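PDB 5VM2: alcohol dehydrogenase from Escherichia coli, which is an oxidoreductase of unknown specificity that probably uses NAD or NADP to oxidise a CH-OH group, as in the zinc-containing alcohol dehydrogenase family. Local coordinates for residues Lys2-Ile7 and Tyr319-Val324; Gly123-Tyr128 and Gly341-Ser346; Ala6-Pro11 and His44-Gly49. One frame throughout, in Å; residues are numbered along the deposited sequence.

Contact 1 (Lys2-Ile7 and Tyr319-Val324); sequences KNSKAI and YDYRDV
The ring of Tyr321 is the flat group here, and Ser4 meets it at the edge: OG lies near the ring plane, 2.9 Å from the phenol OH, in a hydrogen bond whose donor could be either hydroxyl. The same OG is 3.5 Å from CE2, beside the phenol oxygen. From the CE1 side comes the methyl of Ala6, its CB 4.1 Å from Tyr321 CE1 in an oblique approach. With CG anti to the backbone N (chi1 168°), the ring of Tyr321 reaches across to the strand and sets its OH 3.4 Å from Lys5 C. Ala6 N is equally near, but at a poor angle; it bonds the backbone of Leu125 instead. A methyl-methyl contact, Ala6 CB to Val324 CG1 at 4.2 Å, brings in the start of helix 324-333. Alternation along an extended chain explains the pattern: Ser4 and Ala6 turn their side chains inward, while the CB of Lys5, between them, points away; its NZ forms a salt bridge with Glu60. The site is buried where strand 3-10, paired antiparallel with strand 13-19, lies over the turn joining strand 315-320 to helix 324-333; Tyr321 also packs edge-to-face with His127 and touches Ile16.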
loop_
_atom_site.group_PDB
_atom_site.type_symbol
_atom_site.label_atom_id
_atom_site.label_comp_id
_atom_site.label_asym_id
_atom_site.label_seq_id
_atom_site.Cartn_x
_atom_site.Cartn_y
_atom_site.Cartn_z
ATOM N N LYS A 2 -11.748 26.878 -7.296
ATOM C CA LYS A 2 -10.306 26.932 -7.464
ATOM C C LYS A 2 -9.674 25.642 -6.954
ATOM O O LYS A 2 -10.293 24.880 -6.210
ATOM C CB LYS A 2 -9.723 28.135 -6.720
ATOM C CG LYS A 2 -8.205 28.208 -6.750
ATOM C CD LYS A 2 -7.638 28.484 -5.368
ATOM C CE LYS A 2 -6.129 28.661 -5.415
ATOM N NZ LYS A 2 -5.465 28.093 -4.209
ATOM N N ASN A 3 -8.435 25.410 -7.366
ATOM C CA ASN A 3 -7.681 24.229 -6.983
ATOM C C ASN A 3 -6.327 24.633 -6.410
ATOM O O ASN A 3 -5.889 25.781 -6.524
ATOM C CB ASN A 3 -7.497 23.302 -8.195
ATOM C CG ASN A 3 -7.113 21.893 -7.808
ATOM O OD1 ASN A 3 -7.259 21.491 -6.655
ATOM N ND2 ASN A 3 -6.620 21.131 -8.775
ATOM N N SER A 4 -5.670 23.665 -5.776
ATOM C CA SER A 4 -4.296 23.813 -5.323
ATOM C C SER A 4 -3.680 22.425 -5.236
ATOM O O SER A 4 -4.385 21.413 -5.241
ATOM C CB SER A 4 -4.212 24.533 -3.970
ATOM O OG SER A 4 -4.569 23.669 -2.903
ATOM N N LYS A 5 -2.351 22.381 -5.183
ATOM C CA LYS A 5 -1.640 21.125 -5.002
ATOM C C LYS A 5 -0.488 21.332 -4.034
ATOM O O LYS A 5 0.108 22.411 -3.975
ATOM C CB LYS A 5 -1.071 20.553 -6.315
ATOM C CG LYS A 5 -1.848 20.863 -7.572
ATOM C CD LYS A 5 -1.062 20.472 -8.826
ATOM C CE LYS A 5 0.084 21.433 -9.111
ATOM N NZ LYS A 5 0.711 21.196 -10.446
ATOM N N ALA A 6 -0.176 20.280 -3.286
ATOM C CA ALA A 6 1.027 20.235 -2.467
ATOM C C ALA A 6 2.174 19.709 -3.321
ATOM O O ALA A 6 2.083 18.616 -3.891
ATOM C CB ALA A 6 0.820 19.354 -1.237
ATOM N N ILE A 7 3.251 20.483 -3.406
ATOM C CA ILE A 7 4.373 20.186 -4.285
ATOM C C ILE A 7 5.624 20.006 -3.439
ATOM O O ILE A 7 5.814 20.706 -2.438
ATOM C CB ILE A 7 4.568 21.305 -5.334
ATOM C CG1 ILE A 7 3.610 21.111 -6.506
ATOM C CG2 ILE A 7 6.000 21.374 -5.832
ATOM C CD1 ILE A 7 2.188 21.003 -6.083
ATOM N N TYR A 319 -3.876 14.423 9.590
ATOM C CA TYR A 319 -3.331 15.757 9.395
ATOM C C TYR A 319 -4.249 16.574 8.496
ATOM O O TYR A 319 -4.852 16.042 7.558
ATOM C CB TYR A 319 -1.930 15.701 8.776
ATOM C CG TYR A 319 -0.930 14.884 9.558
ATOM C CD1 TYR A 319 -0.765 13.528 9.309
ATOM C CD2 TYR A 319 -0.161 15.465 10.559
ATOM C CE1 TYR A 319 0.145 12.776 10.026
ATOM C CE2 TYR A 319 0.751 14.720 11.282
ATOM C CZ TYR A 319 0.898 13.376 11.012
ATOM O OH TYR A 319 1.805 12.631 11.729
ATOM N N ASP A 320 -4.411 17.859 8.792
ATOM C CA ASP A 320 -5.074 18.751 7.855
ATOM C C ASP A 320 -4.174 19.000 6.649
ATOM O O ASP A 320 -2.944 18.957 6.740
ATOM C CB ASP A 320 -5.436 20.075 8.531
ATOM C CG ASP A 320 -6.714 19.984 9.349
ATOM O OD1 ASP A 320 -7.577 19.144 9.012
ATOM O OD2 ASP A 320 -6.860 20.751 10.326
ATOM N N TYR A 321 -4.809 19.265 5.506
ATOM C CA TYR A 321 -4.073 19.446 4.257
ATOM C C TYR A 321 -3.127 20.645 4.325
ATOM O O TYR A 321 -1.982 20.565 3.861
ATOM C CB TYR A 321 -5.073 19.585 3.107
ATOM C CG TYR A 321 -4.512 20.064 1.787
ATOM C CD1 TYR A 321 -3.650 19.272 1.039
ATOM C CD2 TYR A 321 -4.880 21.301 1.274
ATOM C CE1 TYR A 321 -3.155 19.712 -0.180
ATOM C CE2 TYR A 321 -4.395 21.747 0.065
ATOM C CZ TYR A 321 -3.534 20.954 -0.660
ATOM O OH TYR A 321 -3.058 21.415 -1.865
ATOM N N ARG A 322 -3.574 21.758 4.912
ATOM C CA ARG A 322 -2.655 22.893 4.960
ATOM C C ARG A 322 -1.476 22.633 5.891
ATOM O O ARG A 322 -0.420 23.256 5.728
ATOM C CB ARG A 322 -3.397 24.166 5.388
ATOM C CG ARG A 322 -2.486 25.379 5.607
ATOM C CD ARG A 322 -3.268 26.612 6.055
ATOM N NE ARG A 322 -2.549 27.377 7.075
ATOM C CZ ARG A 322 -2.916 28.581 7.505
ATOM N NH1 ARG A 322 -3.992 29.169 6.999
ATOM N NH2 ARG A 322 -2.204 29.203 8.435
ATOM N N ASP A 323 -1.551 21.629 6.768
ATOM C CA ASP A 323 -0.427 21.218 7.601
ATOM C C ASP A 323 0.408 20.115 6.961
ATOM O O ASP A 323 0.991 19.294 7.680
ATOM C CB ASP A 323 -0.933 20.765 8.972
ATOM C CG ASP A 323 -1.677 21.860 9.711
ATOM O OD1 ASP A 323 -1.202 23.015 9.705
ATOM O OD2 ASP A 323 -2.740 21.565 10.295
ATOM N N VAL A 324 0.492 20.085 5.627
ATOM C CA VAL A 324 1.112 18.922 4.991
ATOM C C VAL A 324 2.596 18.837 5.327
ATOM O O VAL A 324 3.152 17.741 5.464
ATOM C CB VAL A 324 0.873 18.956 3.468
ATOM C CG1 VAL A 324 1.382 20.259 2.867
ATOM C CG2 VAL A 324 1.536 17.762 2.791
#

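Contact 2 (Gly123-Tyr128 and Gly341-Ser346); sequences GALTHY and GVIKIS
Ile345, just after strand 340-344, packs against the Ala124-His127 loop, within the GroES-like domain that this family joins to a Rossmann-type nucleotide-binding domain. Its CB points toward the loop, and there the side chain forks. The short branch, CG2, meets the imidazole of His127, 3.3 Å from ND1 and 3.6 Å from CE1, approaching obliquely to the ring. The long branch leaves CB through CG1, which lies beside the backbone N (chi1 -57°), and with chi2 extended at 170° it carries CD1 against the loop backbone. CD1 there lies 3.6 Å from Thr126 O and 4.1 Å from Ala124 O, and it comes near the Leu125 side chain too. One isoleucine thus touches three successive loop residues with its tip and a fourth with its branch.

Leu125 extends the apolar patch along the strand. It is the centre of an inverse gamma turn, closed by a weak bond from Thr126 N to Ala124 O, and its CD2 meets Ile343 CD1 at 3.8 Å, the two side chains crossing at about a right angle. Ile343 and Ile345, two residues apart, both point toward the loop, as extended chains require. No hydrogen bond spans the two segments, and Thr126 O is buried without a polar partner in the model. The hydroxyl of Thr126, by contrast, bonds Ser4 O on strand 3-10, while strand 28-37 contributes Val36 against both Leu125 and Ile345. At the far end the imidazole meets the poorly ordered Ser346, whose O lies in the ring plane, at the ring edge, 3.4 Å from His127 CE1.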
loop_
_atom_site.group_PDB
_atom_site.type_symbol
_atom_site.label_atom_id
_atom_site.label_comp_id
_atom_site.label_asym_id
_atom_site.label_seq_id
_atom_site.Cartn_x
_atom_site.Cartn_y
_atom_site.Cartn_z
ATOM N N GLY A 123 0.289 14.354 -8.190
ATOM C CA GLY A 123 0.062 13.934 -6.822
ATOM C C GLY A 123 -1.410 13.916 -6.450
ATOM O O GLY A 123 -2.214 14.683 -6.974
ATOM N N ALA A 124 -1.758 13.013 -5.527
ATOM C CA ALA A 124 -3.114 12.981 -4.996
ATOM C C ALA A 124 -3.378 14.132 -4.036
ATOM O O ALA A 124 -4.541 14.449 -3.768
ATOM C CB ALA A 124 -3.375 11.646 -4.299
ATOM N N LEU A 125 -2.324 14.762 -3.515
ATOM C CA LEU A 125 -2.453 15.912 -2.620
ATOM C C LEU A 125 -2.864 17.131 -3.442
ATOM O O LEU A 125 -2.046 17.956 -3.857
ATOM C CB LEU A 125 -1.151 16.153 -1.864
ATOM C CG LEU A 125 -0.801 15.053 -0.859
ATOM C CD1 LEU A 125 0.626 15.206 -0.355
ATOM C CD2 LEU A 125 -1.784 15.068 0.298
ATOM N N THR A 126 -4.167 17.225 -3.688
ATOM C CA THR A 126 -4.770 18.333 -4.416
ATOM C C THR A 126 -6.260 18.300 -4.121
ATOM O O THR A 126 -6.788 17.289 -3.654
ATOM C CB THR A 126 -4.500 18.239 -5.925
ATOM O OG1 THR A 126 -5.115 19.346 -6.606
ATOM C CG2 THR A 126 -5.046 16.937 -6.482
ATOM N N HIS A 127 -6.933 19.423 -4.377
ATOM C CA HIS A 127 -8.369 19.463 -4.123
ATOM C C HIS A 127 -9.157 18.737 -5.205
ATOM O O HIS A 127 -10.196 18.138 -4.907
ATOM C CB HIS A 127 -8.856 20.910 -4.001
ATOM C CG HIS A 127 -8.462 21.575 -2.719
ATOM N ND1 HIS A 127 -9.012 21.229 -1.503
ATOM C CD2 HIS A 127 -7.576 22.567 -2.463
ATOM C CE1 HIS A 127 -8.478 21.976 -0.552
ATOM N NE2 HIS A 127 -7.604 22.796 -1.108
ATOM N N TYR A 128 -8.676 18.762 -6.446
ATOM C CA TYR A 128 -9.396 18.208 -7.582
ATOM C C TYR A 128 -8.430 17.451 -8.478
ATOM O O TYR A 128 -7.342 17.948 -8.785
ATOM C CB TYR A 128 -10.090 19.311 -8.397
ATOM C CG TYR A 128 -11.190 20.034 -7.656
ATOM C CD1 TYR A 128 -12.490 19.547 -7.661
ATOM C CD2 TYR A 128 -10.929 21.196 -6.942
ATOM C CE1 TYR A 128 -13.504 20.202 -6.979
ATOM C CE2 TYR A 128 -11.936 21.858 -6.254
ATOM C CZ TYR A 128 -13.221 21.356 -6.278
ATOM O OH TYR A 128 -14.229 22.004 -5.599
ATOM N N GLY A 341 -0.721 7.213 8.820
ATOM C CA GLY A 341 -1.165 8.590 8.824
ATOM C C GLY A 341 -1.904 8.899 7.536
ATOM O O GLY A 341 -1.609 8.337 6.484
ATOM N N VAL A 342 -2.893 9.787 7.635
ATOM C CA VAL A 342 -3.624 10.267 6.472
ATOM C C VAL A 342 -3.706 11.783 6.550
ATOM O O VAL A 342 -3.540 12.386 7.612
ATOM C CB VAL A 342 -5.041 9.659 6.355
ATOM C CG1 VAL A 342 -4.981 8.134 6.392
ATOM C CG2 VAL A 342 -5.944 10.190 7.450
ATOM N N ILE A 343 -3.958 12.394 5.398
ATOM C CA ILE A 343 -4.103 13.837 5.285
ATOM C C ILE A 343 -5.531 14.126 4.848
ATOM O O ILE A 343 -5.995 13.598 3.829
ATOM C CB ILE A 343 -3.086 14.441 4.305
ATOM C CG1 ILE A 343 -1.665 14.243 4.838
ATOM C CG2 ILE A 343 -3.370 15.916 4.095
ATOM C CD1 ILE A 343 -0.587 14.423 3.806
ATOM N N LYS A 344 -6.231 14.941 5.632
ATOM C CA LYS A 344 -7.610 15.319 5.359
ATOM C C LYS A 344 -7.618 16.566 4.484
ATOM O O LYS A 344 -7.043 17.595 4.855
ATOM C CB LYS A 344 -8.368 15.568 6.662
ATOM C CG LYS A 344 -9.845 15.869 6.474
ATOM C CD LYS A 344 -10.516 16.162 7.805
ATOM C CE LYS A 344 -11.970 15.725 7.797
ATOM N NZ LYS A 344 -12.689 16.172 6.575
ATOM N N ILE A 345 -8.254 16.480 3.318
ATOM C CA ILE A 345 -8.345 17.627 2.425
ATOM C C ILE A 345 -9.770 18.162 2.420
ATOM O O ILE A 345 -10.614 17.722 1.632
ATOM C CB ILE A 345 -7.882 17.276 1.000
ATOM C CG1 ILE A 345 -6.458 16.729 1.025
ATOM C CG2 ILE A 345 -7.951 18.504 0.106
ATOM C CD1 ILE A 345 -6.017 16.152 -0.290
ATOM N N SER A 346 -10.046 19.094 3.320
ATOM C CA SER A 346 -11.237 19.922 3.263
ATOM C C SER A 346 -10.848 21.302 2.749
ATOM O O SER A 346 -9.668 21.646 2.657
ATOM C CB SER A 346 -11.896 20.022 4.642
ATOM O OG SER A 346 -10.958 20.445 5.619
#

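Contact 3 (Ala6-Pro11 and His44-Gly49); sequences AILQVP and HGFESG
Gly45 O, against which Leu8 CD2 packs at 3.3 Å in van der Waals contact, accepts the shortest backbone bond within 44-49, from Gly49 N at 2.7 Å. The carbonyl is thus held by the last turn of helix 41-48 while the side chain of a strand residue packs against it. Leu8 has CG anti to its backbone nitrogen (chi1 -178°), which extends the side chain toward the helix and sends CD1 to Phe46 and CD2 to Gly45 and Gly49. On the glycine side CD2 approaches Gly49 CA, whereas CD1 sits 3.5 Å from Phe46 O and 4.1 Å from Phe46 CD1, oblique to the ring.

Pro11 approaches the same turn farther along, around the corner that the chain makes at Gln9. Its CB lies 3.5 Å from Glu47 O, and CG rests against Ser48 and Gly49. Its CA is 3.6 Å from Phe46 O, a CA-H...O contact with an angle of only 122° at the hydrogen. No conventional hydrogen bond joins the two segments, although Phe46 has a backbone bond to Gly12, just beyond Pro11. The chain leaves helical geometry at Gly49, where phi is positive (74°).

The Phe46 ring also meets Phe328 and touches Val332 of helix 324-333. Gln9 and Val10 both face Thr13, forming a classic beta bulge in the hairpin of strands 3-10 and 13-19. The result is a bulged beta-hairpin end packed on the C-terminal turn of a helix.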
loop_
_atom_site.group_PDB
_atom_site.type_symbol
_atom_site.label_atom_id
_atom_site.label_comp_id
_atom_site.label_asym_id
_atom_site.label_seq_id
_atom_site.Cartn_x
_atom_site.Cartn_y
_atom_site.Cartn_z
ATOM N N ALA A 6 -0.176 20.280 -3.286
ATOM C CA ALA A 6 1.027 20.235 -2.467
ATOM C C ALA A 6 2.174 19.709 -3.321
ATOM O O ALA A 6 2.083 18.616 -3.891
ATOM C CB ALA A 6 0.820 19.354 -1.237
ATOM N N ILE A 7 3.251 20.483 -3.406
ATOM C CA ILE A 7 4.373 20.186 -4.285
ATOM C C ILE A 7 5.624 20.006 -3.439
ATOM O O ILE A 7 5.814 20.706 -2.438
ATOM C CB ILE A 7 4.568 21.305 -5.334
ATOM C CG1 ILE A 7 3.610 21.111 -6.506
ATOM C CG2 ILE A 7 6.000 21.374 -5.832
ATOM C CD1 ILE A 7 2.188 21.003 -6.083
ATOM N N LEU A 8 6.469 19.055 -3.834
ATOM C CA LEU A 8 7.813 18.930 -3.271
ATOM C C LEU A 8 8.697 19.970 -3.951
ATOM O O LEU A 8 9.284 19.730 -5.008
ATOM C CB LEU A 8 8.354 17.518 -3.458
ATOM C CG LEU A 8 9.744 17.268 -2.871
ATOM C CD1 LEU A 8 9.679 17.130 -1.355
ATOM C CD2 LEU A 8 10.379 16.039 -3.502
ATOM N N GLN A 9 8.776 21.151 -3.335
ATOM C CA GLN A 9 9.572 22.240 -3.894
ATOM C C GLN A 9 11.049 21.866 -3.962
ATOM O O GLN A 9 11.748 22.217 -4.919
ATOM C CB GLN A 9 9.364 23.496 -3.050
ATOM C CG GLN A 9 10.223 24.683 -3.423
ATOM C CD GLN A 9 9.859 25.910 -2.611
ATOM O OE1 GLN A 9 10.449 26.173 -1.563
ATOM N NE2 GLN A 9 8.870 26.659 -3.084
ATOM N N VAL A 10 11.533 21.157 -2.951
ATOM C CA VAL A 10 12.869 20.570 -2.943
ATOM C C VAL A 10 12.784 19.471 -1.889
ATOM O O VAL A 10 11.938 19.573 -0.987
ATOM C CB VAL A 10 13.950 21.622 -2.633
ATOM C CG1 VAL A 10 14.134 21.793 -1.127
ATOM C CG2 VAL A 10 15.271 21.279 -3.315
ATOM N N PRO A 11 13.612 18.431 -1.980
ATOM C CA PRO A 11 13.533 17.345 -0.995
ATOM C C PRO A 11 13.524 17.866 0.435
ATOM O O PRO A 11 14.395 18.638 0.844
ATOM C CB PRO A 11 14.785 16.519 -1.294
ATOM C CG PRO A 11 14.951 16.668 -2.770
ATOM C CD PRO A 11 14.491 18.074 -3.110
ATOM N N HIS A 44 9.468 8.558 1.287
ATOM C CA HIS A 44 10.740 8.497 0.578
ATOM C C HIS A 44 10.804 9.546 -0.524
ATOM O O HIS A 44 11.860 10.143 -0.763
ATOM C CB HIS A 44 10.955 7.098 0.003
ATOM C CG HIS A 44 12.170 6.985 -0.861
ATOM N ND1 HIS A 44 13.450 7.141 -0.370
ATOM C CD2 HIS A 44 12.304 6.738 -2.185
ATOM C CE1 HIS A 44 14.318 6.991 -1.354
ATOM N NE2 HIS A 44 13.647 6.747 -2.466
ATOM N N GLY A 45 9.683 9.785 -1.208
ATOM C CA GLY A 45 9.645 10.866 -2.179
ATOM C C GLY A 45 9.886 12.220 -1.540
ATOM O O GLY A 45 10.611 13.055 -2.086
ATOM N N PHE A 46 9.288 12.450 -0.369
ATOM C CA PHE A 46 9.499 13.702 0.349
ATOM C C PHE A 46 10.956 13.864 0.764
ATOM O O PHE A 46 11.500 14.975 0.726
ATOM C CB PHE A 46 8.568 13.747 1.563
ATOM C CG PHE A 46 8.944 14.769 2.599
ATOM C CD1 PHE A 46 8.588 16.100 2.443
ATOM C CD2 PHE A 46 9.622 14.392 3.751
ATOM C CE1 PHE A 46 8.921 17.038 3.406
ATOM C CE2 PHE A 46 9.957 15.324 4.716
ATOM C CZ PHE A 46 9.607 16.651 4.543
ATOM N N GLU A 47 11.611 12.765 1.145
ATOM C CA GLU A 47 12.983 12.840 1.634
ATOM C C GLU A 47 14.004 12.949 0.509
ATOM O O GLU A 47 15.030 13.618 0.675
ATOM C CB GLU A 47 13.308 11.612 2.487
ATOM C CG GLU A 47 12.579 11.543 3.815
ATOM C CD GLU A 47 13.163 10.490 4.734
ATOM O OE1 GLU A 47 14.027 10.838 5.568
ATOM O OE2 GLU A 47 12.762 9.311 4.615
ATOM N N SER A 48 13.754 12.303 -0.631
ATOM C CA SER A 48 14.765 12.165 -1.668
ATOM C C SER A 48 14.355 12.715 -3.027
ATOM O O SER A 48 15.216 12.838 -3.904
ATOM C CB SER A 48 15.149 10.686 -1.842
ATOM O OG SER A 48 15.559 10.113 -0.616
ATOM N N GLY A 49 13.084 13.038 -3.234
ATOM C CA GLY A 49 12.584 13.272 -4.566
ATOM C C GLY A 49 12.454 11.956 -5.304
ATOM O O GLY A 49 12.971 10.924 -4.865
#

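Contacts 1 and 3 both start from strand 3-10 and share Ala6 and Ile7. Contact 1 is a long-range closure that brings the N terminus to the turn after strand 315-320; contact 3 is a short closure from the same strand onto helix 41-48. Contact 2 opens only after contact 3 has closed, and it crosses contact 1, since 319-324 falls between 123-128 and 341-346. Strands 315-320 and 340-344 are parallel neighbours, so contacts 1 and 2 share a sheet, and their centres lie about 6 Å apart. The backbone bond between the shared Ala6 and Leu125 joins both to contact 2. Together they tie the N-terminal hairpin, helix 41-48, the 123-128 loop and the C-terminal strands into one domain.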